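Local atomic coordinates of glucose-binding protein (Thermus thermophilus HB27, PDB entry 2B3F), a protein that binds glucose or galactose and probably delivers the sugar to a binding-protein-dependent transport system. Residues P115-R120 / L276-G281. Numbering follows the deposited sequence.
With GAL (beta-D-galactopyranose), chain G.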
loop_
_atom_site.group_PDB
_atom_site.type_symbol
_atom_site.label_atom_id
_atom_site.label_comp_id
_atom_site.label_asym_id
_atom_site.label_seq_id
_atom_site.Cartn_x
_atom_site.Cartn_y
_atom_site.Cartn_z
ATOM N N PRO A 115 9.432 -4.248 -9.866
ATOM C CA PRO A 115 8.737 -3.137 -9.205
ATOM C C PRO A 115 8.451 -1.970 -10.136
ATOM O O PRO A 115 9.323 -1.567 -10.914
ATOM C CB PRO A 115 9.689 -2.714 -8.091
ATOM C CG PRO A 115 10.781 -3.728 -8.073
ATOM C CD PRO A 115 10.815 -4.415 -9.366
ATOM N N VAL A 116 7.239 -1.431 -10.070
ATOM C CA VAL A 116 6.864 -0.282 -10.881
ATOM C C VAL A 116 6.858 1.024 -10.104
ATOM O O VAL A 116 6.892 2.096 -10.691
ATOM C CB VAL A 116 5.526 -0.506 -11.616
ATOM C CG1 VAL A 116 4.354 -0.571 -10.661
ATOM C CG2 VAL A 116 5.299 0.606 -12.673
ATOM N N ASN A 117 6.799 0.933 -8.778
ATOM C CA ASN A 117 6.629 2.094 -7.946
ATOM C C ASN A 117 7.056 1.843 -6.506
ATOM O O ASN A 117 7.481 0.734 -6.130
ATOM C CB ASN A 117 5.157 2.566 -7.992
ATOM C CG ASN A 117 4.194 1.580 -7.336
ATOM O OD1 ASN A 117 4.603 0.610 -6.724
ATOM N ND2 ASN A 117 2.890 1.851 -7.460
ATOM N N ILE A 118 6.946 2.900 -5.728
ATOM C CA ILE A 118 6.985 2.849 -4.275
ATOM C C ILE A 118 5.796 3.686 -3.783
ATOM O O ILE A 118 5.659 4.859 -4.127
ATOM C CB ILE A 118 8.290 3.451 -3.695
ATOM C CG1 ILE A 118 9.524 2.668 -4.173
ATOM C CG2 ILE A 118 8.241 3.514 -2.190
ATOM C CD1 ILE A 118 9.684 1.284 -3.617
ATOM N N HIS A 119 4.912 3.064 -2.998
ATOM C CA HIS A 119 3.912 3.806 -2.244
ATOM C C HIS A 119 4.322 3.870 -0.763
ATOM O O HIS A 119 5.050 3.007 -0.247
ATOM C CB HIS A 119 2.510 3.164 -2.335
ATOM C CG HIS A 119 1.673 3.578 -3.521
ATOM N ND1 HIS A 119 1.207 4.860 -3.710
ATOM C CD2 HIS A 119 1.151 2.838 -4.532
ATOM C CE1 HIS A 119 0.444 4.889 -4.795
ATOM N NE2 HIS A 119 0.399 3.676 -5.312
ATOM N N ARG A 120 3.816 4.892 -0.091
ATOM C CA ARG A 120 3.977 5.076 1.344
ATOM C C ARG A 120 2.625 4.842 2.021
ATOM O O ARG A 120 1.609 5.415 1.592
ATOM C CB ARG A 120 4.398 6.505 1.635
ATOM C CG ARG A 120 4.769 6.726 3.073
ATOM C CD ARG A 120 5.376 8.084 3.271
ATOM N NE ARG A 120 5.864 8.251 4.623
ATOM C CZ ARG A 120 6.556 9.309 5.027
ATOM N NH1 ARG A 120 6.817 10.278 4.182
ATOM N NH2 ARG A 120 7.000 9.385 6.264
ATOM N N LEU A 276 5.545 0.133 0.463
ATOM C CA LEU A 276 5.071 -1.028 -0.269
ATOM C C LEU A 276 5.437 -0.781 -1.731
ATOM O O LEU A 276 5.757 0.359 -2.108
ATOM C CB LEU A 276 3.537 -1.190 -0.121
ATOM C CG LEU A 276 2.726 0.030 -0.556
ATOM C CD1 LEU A 276 1.688 -0.323 -1.605
ATOM C CD2 LEU A 276 2.129 0.809 0.631
ATOM N N SER A 277 5.359 -1.817 -2.545
ATOM C CA SER A 277 5.701 -1.676 -3.957
ATOM C C SER A 277 4.853 -2.593 -4.802
ATOM O O SER A 277 4.792 -3.791 -4.551
ATOM C CB SER A 277 7.193 -1.974 -4.178
ATOM O OG SER A 277 7.497 -1.924 -5.560
ATOM N N ASP A 278 4.162 -2.001 -5.779
ATOM C CA ASP A 278 3.435 -2.730 -6.785
ATOM C C ASP A 278 4.440 -3.238 -7.813
ATOM O O ASP A 278 5.304 -2.479 -8.240
ATOM C CB ASP A 278 2.407 -1.821 -7.453
ATOM C CG ASP A 278 1.296 -1.375 -6.483
ATOM O OD1 ASP A 278 0.703 -2.285 -5.860
ATOM O OD2 ASP A 278 1.058 -0.157 -6.363
ATOM N N SER A 279 4.320 -4.506 -8.171
ATOM C CA SER A 279 5.235 -5.165 -9.094
ATOM C C SER A 279 4.473 -6.115 -10.015
ATOM O O SER A 279 3.325 -6.484 -9.743
ATOM C CB SER A 279 6.341 -5.880 -8.290
ATOM O OG SER A 279 5.910 -7.075 -7.692
ATOM N N PHE A 280 5.125 -6.510 -11.114
ATOM C CA PHE A 280 4.578 -7.476 -12.051
ATOM C C PHE A 280 5.617 -8.557 -12.307
ATOM O O PHE A 280 6.791 -8.236 -12.456
ATOM C CB PHE A 280 4.223 -6.811 -13.377
ATOM C CG PHE A 280 2.993 -5.939 -13.302
ATOM C CD1 PHE A 280 1.727 -6.476 -13.529
ATOM C CD2 PHE A 280 3.112 -4.592 -13.015
ATOM C CE1 PHE A 280 0.585 -5.663 -13.452
ATOM C CE2 PHE A 280 1.984 -3.774 -12.944
ATOM C CZ PHE A 280 0.710 -4.335 -13.159
ATOM N N GLY A 281 5.160 -9.802 -12.396
ATOM C CA GLY A 281 6.025 -10.908 -12.771
ATOM C C GLY A 281 5.547 -11.657 -13.987
ATOM O O GLY A 281 4.698 -11.182 -14.747
HETATM C C1 GAL G . -2.530 -1.090 -2.523
HETATM C C2 GAL G . -1.829 -1.004 -3.885
HETATM C C3 GAL G . -1.985 0.371 -4.520
HETATM C C4 GAL G . -3.453 0.800 -4.555
HETATM C C5 GAL G . -4.070 0.568 -3.154
HETATM C C6 GAL G . -5.558 0.938 -3.040
HETATM O O1 GAL G . -2.438 -2.374 -1.985
HETATM O O2 GAL G . -0.447 -1.360 -3.724
HETATM O O3 GAL G . -1.463 0.361 -5.840
HETATM O O4 GAL G . -4.087 0.050 -5.557
HETATM O O5 GAL G . -3.909 -0.762 -2.724
HETATM O O6 GAL G . -6.350 0.011 -3.720
#
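Leu276 and His119 form an antiparallel hydrogen-bonded pair, each backbone N bonded to the other residue's carbonyl O. The Leu276 side chain lies against His119 CB, while Leu276 CD1 comes 3.2 Å from O2 of the galactose. Ser277 OG, placed anti to its backbone N (chi1 176°), donates to Asn117 O at 2.7 Å. At Asp278 the amide of Asn117 makes two bonds at once: Asn117 OD1 accepts from Asp278 N at 2.8 Å, and Asn117 ND2 donates to Asp278 OD2 at 2.9 Å, nearly straight and in the amide plane, onto the anti lone pair of that oxygen. In the mixed sheet of this periplasmic sugar-binding protein, two short ladders, at Pro115-Ser279 and His119-Leu276, are offset by one residue, and the Asn117 amide spans the loop between them. Asp278 OD1 accepts a hydrogen bond from O2 of the galactose and Asp278 OD2 one from O3, both at 2.6 Å. Gln64 also bonds Asp278 OD1. Asp278 OD2 further lies at the edge of the His119 ring, whose ND1 and NE2 are hydrogen-bonded to Asp243 and Lys312. Replacing Asn117 by an alanine would probably leave Asp278 N without this acceptor and Asp278 OD2 without the amide donor that steadies it, so the carboxylate could turn more easily. Asp278 O accepts an almost straight hydrogen bond from Val116 N, and Ser279 then faces Pro115 as an antiparallel non-hydrogen-bonded pair.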